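Local structure of cell shape-determining protein MreC (Streptococcus pneumoniae, 2QF4) at residues Asn38-Ile48 with Ala153-Val164. The protein helps to form and maintain cell shape, probably within the elongasome that makes peripheral peptidoglycan, this chain being its major extracellular domain. Numbering follows the deposited sequence. Where two conformers were deposited one is given.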
loop_
_atom_site.group_PDB
_atom_site.type_symbol
_atom_site.label_atom_id
_atom_site.label_comp_id
_atom_site.label_asym_id
_atom_site.label_seq_id
_atom_site.Cartn_x
_atom_site.Cartn_y
_atom_site.Cartn_z
ATOM N N ASN A 38 -5.269 -5.072 -10.318
ATOM C CA ASN A 38 -5.369 -3.729 -9.740
ATOM C C ASN A 38 -5.536 -3.786 -8.263
ATOM O O ASN A 38 -5.719 -2.740 -7.658
ATOM C CB ASN A 38 -6.512 -2.816 -10.376
ATOM C CG ASN A 38 -7.981 -3.192 -9.935
ATOM O OD1 ASN A 38 -8.252 -4.314 -9.512
ATOM N ND2 ASN A 38 -8.923 -2.221 -10.038
ATOM N N MET A 39 -5.509 -4.998 -7.652
ATOM C CA MET A 39 -5.918 -5.110 -6.287
ATOM C C MET A 39 -4.811 -4.862 -5.293
ATOM O O MET A 39 -3.650 -5.232 -5.479
ATOM C CB MET A 39 -6.583 -6.468 -6.014
ATOM C CG MET A 39 -7.940 -6.617 -6.689
ATOM S SD MET A 39 -8.633 -8.236 -6.389
ATOM C CE MET A 39 -10.379 -7.878 -6.793
ATOM N N LEU A 40 -5.234 -4.236 -4.214
ATOM C CA LEU A 40 -4.446 -4.069 -2.998
ATOM C C LEU A 40 -4.876 -5.117 -2.000
ATOM O O LEU A 40 -5.876 -5.791 -2.192
ATOM C CB LEU A 40 -4.563 -2.642 -2.464
ATOM C CG LEU A 40 -3.890 -1.571 -3.350
ATOM C CD1 LEU A 40 -4.142 -0.185 -2.782
ATOM C CD2 LEU A 40 -2.371 -1.825 -3.419
ATOM N N ALA A 41 -4.079 -5.295 -0.955
ATOM C CA ALA A 41 -4.279 -6.335 0.034
ATOM C C ALA A 41 -4.295 -5.729 1.429
ATOM O O ALA A 41 -3.426 -4.915 1.779
ATOM C CB ALA A 41 -3.142 -7.367 -0.080
ATOM N N ILE A 42 -5.305 -6.111 2.210
ATOM C CA ILE A 42 -5.553 -5.589 3.548
ATOM C C ILE A 42 -5.626 -6.692 4.607
ATOM O O ILE A 42 -6.041 -7.835 4.359
ATOM C CB ILE A 42 -6.830 -4.688 3.553
ATOM C CG1 ILE A 42 -8.129 -5.412 3.564
ATOM C CG2 ILE A 42 -6.807 -3.731 2.371
ATOM C CD1 ILE A 42 -9.299 -4.498 3.961
ATOM N N ALA A 43 -5.234 -6.317 5.806
ATOM C CA ALA A 43 -5.395 -7.137 6.998
ATOM C C ALA A 43 -5.553 -6.205 8.132
ATOM O O ALA A 43 -4.935 -5.158 8.183
ATOM C CB ALA A 43 -4.165 -8.016 7.237
ATOM N N ASN A 44 -6.349 -6.613 9.120
ATOM C CA ASN A 44 -6.476 -5.825 10.341
ATOM C C ASN A 44 -6.883 -4.363 10.019
ATOM O O ASN A 44 -6.451 -3.439 10.724
ATOM C CB ASN A 44 -5.128 -5.878 11.122
ATOM C CG ASN A 44 -4.749 -7.299 11.636
ATOM O OD1 ASN A 44 -5.610 -8.085 12.014
ATOM N ND2 ASN A 44 -3.439 -7.591 11.691
ATOM N N GLY A 45 -7.713 -4.159 9.000
ATOM C CA GLY A 45 -8.185 -2.815 8.633
ATOM C C GLY A 45 -7.255 -1.934 7.811
ATOM O O GLY A 45 -7.659 -0.831 7.381
ATOM N N GLY A 46 -6.033 -2.393 7.556
ATOM C CA GLY A 46 -5.069 -1.546 6.900
ATOM C C GLY A 46 -4.349 -2.210 5.748
ATOM O O GLY A 46 -4.355 -3.442 5.563
ATOM N N LEU A 47 -3.672 -1.375 4.965
ATOM C CA LEU A 47 -2.918 -1.873 3.809
ATOM C C LEU A 47 -1.714 -2.692 4.242
ATOM O O LEU A 47 -0.917 -2.265 5.061
ATOM C CB LEU A 47 -2.414 -0.694 2.985
ATOM C CG LEU A 47 -1.823 -1.066 1.614
ATOM C CD1 LEU A 47 -2.906 -1.676 0.693
ATOM C CD2 LEU A 47 -1.142 0.145 0.980
ATOM N N ILE A 48 -1.591 -3.884 3.656
ATOM C CA ILE A 48 -0.413 -4.735 3.910
ATOM C C ILE A 48 0.381 -5.087 2.673
ATOM O O ILE A 48 1.490 -5.555 2.803
ATOM C CB ILE A 48 -0.768 -5.976 4.765
ATOM C CG1 ILE A 48 -1.760 -6.923 4.079
ATOM C CG2 ILE A 48 -1.298 -5.528 6.140
ATOM C CD1 ILE A 48 -1.131 -7.828 3.039
ATOM N N ALA A 153 -0.923 -1.433 10.074
ATOM C CA ALA A 153 -1.246 -2.846 10.019
ATOM C C ALA A 153 -0.047 -3.658 9.569
ATOM O O ALA A 153 0.873 -3.169 8.913
ATOM C CB ALA A 153 -2.357 -3.043 9.066
ATOM N N ASP A 154 -0.075 -4.937 9.914
ATOM C CA ASP A 154 0.876 -5.907 9.389
ATOM C C ASP A 154 0.215 -7.267 9.317
ATOM O O ASP A 154 -0.990 -7.400 9.573
ATOM C CB ASP A 154 2.198 -5.939 10.177
ATOM C CG ASP A 154 2.029 -6.413 11.589
ATOM O OD1 ASP A 154 2.722 -5.880 12.491
ATOM O OD2 ASP A 154 1.205 -7.322 11.834
ATOM N N THR A 155 0.977 -8.256 8.875
ATOM C CA THR A 155 0.443 -9.591 8.663
ATOM C C THR A 155 0.951 -10.625 9.681
ATOM O O THR A 155 0.826 -11.814 9.463
ATOM C CB THR A 155 0.684 -10.074 7.214
ATOM O OG1 THR A 155 2.087 -10.147 6.938
ATOM C CG2 THR A 155 0.015 -9.167 6.209
ATOM N N HIS A 156 1.440 -10.151 10.825
ATOM C CA HIS A 156 1.887 -11.031 11.908
ATOM C C HIS A 156 0.699 -11.772 12.487
ATOM O O HIS A 156 -0.280 -11.162 12.883
ATOM C CB HIS A 156 2.588 -10.193 12.978
ATOM C CG HIS A 156 3.185 -11.003 14.083
ATOM N ND1 HIS A 156 4.245 -11.856 13.882
ATOM C CD2 HIS A 156 2.870 -11.088 15.398
ATOM C CE1 HIS A 156 4.565 -12.432 15.030
ATOM N NE2 HIS A 156 3.737 -11.992 15.962
ATOM N N ASN A 157 0.774 -13.103 12.492
ATOM C CA ASN A 157 -0.328 -13.942 12.988
ATOM C C ASN A 157 -1.660 -13.661 12.296
ATOM O O ASN A 157 -2.741 -13.700 12.903
ATOM C CB ASN A 157 -0.474 -13.805 14.512
ATOM C CG ASN A 157 0.782 -14.230 15.272
ATOM O OD1 ASN A 157 1.494 -15.152 14.867
ATOM N ND2 ASN A 157 1.049 -13.557 16.393
ATOM N N VAL A 158 -1.569 -13.348 11.005
ATOM C CA VAL A 158 -2.741 -13.179 10.158
ATOM C C VAL A 158 -2.768 -14.319 9.158
ATOM O O VAL A 158 -1.762 -14.578 8.506
ATOM C CB VAL A 158 -2.658 -11.799 9.434
ATOM C CG1 VAL A 158 -3.722 -11.656 8.364
ATOM C CG2 VAL A 158 -2.770 -10.671 10.451
ATOM N N ASP A 159 -3.903 -14.990 9.006
ATOM C CA ASP A 159 -3.941 -16.054 8.006
ATOM C C ASP A 159 -5.043 -15.928 6.966
ATOM O O ASP A 159 -5.203 -16.823 6.190
ATOM C CB ASP A 159 -3.819 -17.439 8.660
ATOM C CG ASP A 159 -5.159 -17.866 9.308
ATOM O OD1 ASP A 159 -6.096 -17.068 9.419
ATOM O OD2 ASP A 159 -5.273 -19.038 9.780
ATOM N N VAL A 160 -5.744 -14.801 6.941
ATOM C CA VAL A 160 -6.702 -14.481 5.877
ATOM C C VAL A 160 -6.377 -13.051 5.473
ATOM O O VAL A 160 -6.188 -12.183 6.324
ATOM C CB VAL A 160 -8.169 -14.606 6.357
ATOM C CG1 VAL A 160 -9.135 -14.078 5.296
ATOM C CG2 VAL A 160 -8.481 -16.063 6.776
ATOM N N ILE A 161 -6.305 -12.820 4.175
ATOM C CA ILE A 161 -6.050 -11.507 3.598
ATOM C C ILE A 161 -7.214 -11.158 2.698
ATOM O O ILE A 161 -7.743 -12.007 2.015
ATOM C CB ILE A 161 -4.745 -11.543 2.792
ATOM C CG1 ILE A 161 -3.552 -11.872 3.697
ATOM C CG2 ILE A 161 -4.511 -10.257 2.004
ATOM C CD1 ILE A 161 -3.216 -10.865 4.765
ATOM N N GLU A 162 -7.603 -9.893 2.716
ATOM C CA GLU A 162 -8.624 -9.399 1.820
ATOM C C GLU A 162 -8.019 -8.603 0.672
ATOM O O GLU A 162 -7.307 -7.639 0.877
ATOM C CB GLU A 162 -9.608 -8.527 2.595
ATOM C CG GLU A 162 -10.805 -8.100 1.749
ATOM C CD GLU A 162 -11.801 -7.291 2.524
ATOM O OE1 GLU A 162 -11.928 -7.478 3.744
ATOM O OE2 GLU A 162 -12.506 -6.496 1.918
ATOM N N LEU A 163 -8.288 -9.021 -0.547
ATOM C CA LEU A 163 -7.912 -8.285 -1.749
ATOM C C LEU A 163 -9.044 -7.326 -2.083
ATOM O O LEU A 163 -10.225 -7.653 -1.945
ATOM C CB LEU A 163 -7.723 -9.245 -2.915
ATOM C CG LEU A 163 -6.664 -10.325 -2.754
ATOM C CD1 LEU A 163 -6.624 -11.171 -4.007
ATOM C CD2 LEU A 163 -5.298 -9.705 -2.377
ATOM N N VAL A 164 -8.681 -6.116 -2.525
ATOM C CA VAL A 164 -9.673 -5.048 -2.791
ATOM C C VAL A 164 -9.246 -4.351 -4.083
ATOM O O VAL A 164 -8.106 -3.916 -4.240
ATOM C CB VAL A 164 -9.730 -4.023 -1.637
ATOM C CG1 VAL A 164 -10.802 -2.938 -1.876
ATOM C CG2 VAL A 164 -10.008 -4.690 -0.269
HETATM O O HOH W 1 -1.800 -5.238 12.406
HETATM O O HOH W 2 -0.730 -0.483 7.244
HETATM O O HOH W 3 1.519 -3.142 6.296
#
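Strands 40-43 and 160-164 pair antiparallel at 144°, L40 with V164 and I42 with E162 as hydrogen-bonded pairs and A41 with L163 as the non-hydrogen-bonded pair between them. Two reciprocal N-H...O bonds join each hydrogen-bonded pair, I42 N meeting E162 O at 2.8 Å. On the face carrying I42, E162 and V164, the I42 and E162 side chains run alongside each other in the same direction, with I42 CG1 3.6 Å from E162 CB. The opposite face turns inward: the small methyl of A41 is touched by I161 CG2 and L163 CD2, and V61, L25 and L27 of neighbouring strands close over this group. These pairs join neighbouring strands of a closed six-stranded antiparallel barrel, one of two in a chain built like the alpha-lytic proteases, here put to a structural role; strand 160-166 also borders strand 6-16, so the contact helps complete the ring.

Beyond the paired strands, A43 to G46 form a type I' turn that hands the chain to strand 46-54, and residues 153-158 pass along one side of the turn and of I48. I48 and T155 cross nearly at right angles, I48 CG1 lying 3.6 Å from T155 CG2. At a chi1 of 62° T155 OG1 lies between the T155 backbone N and carbonyl carbon and is hydrogen-bonded to R16 NH2, while CG2, anti to that carbonyl carbon, meets I48. I48 also meets I161 tip to tip, their CD1 atoms 4.1 Å apart. The A153 methyl sits 3.4 Å from A43 O and also abuts G46 CA. At the exposed turn N44 and V158 slide past each other in opposite directions, and N44 ND2 makes a weak, bent bond to D154 O (3.2 Å, 124°) while a water links the same nitrogen to D154 N. Two further waters bridge L47 O to A153, one through its N and the other through its O.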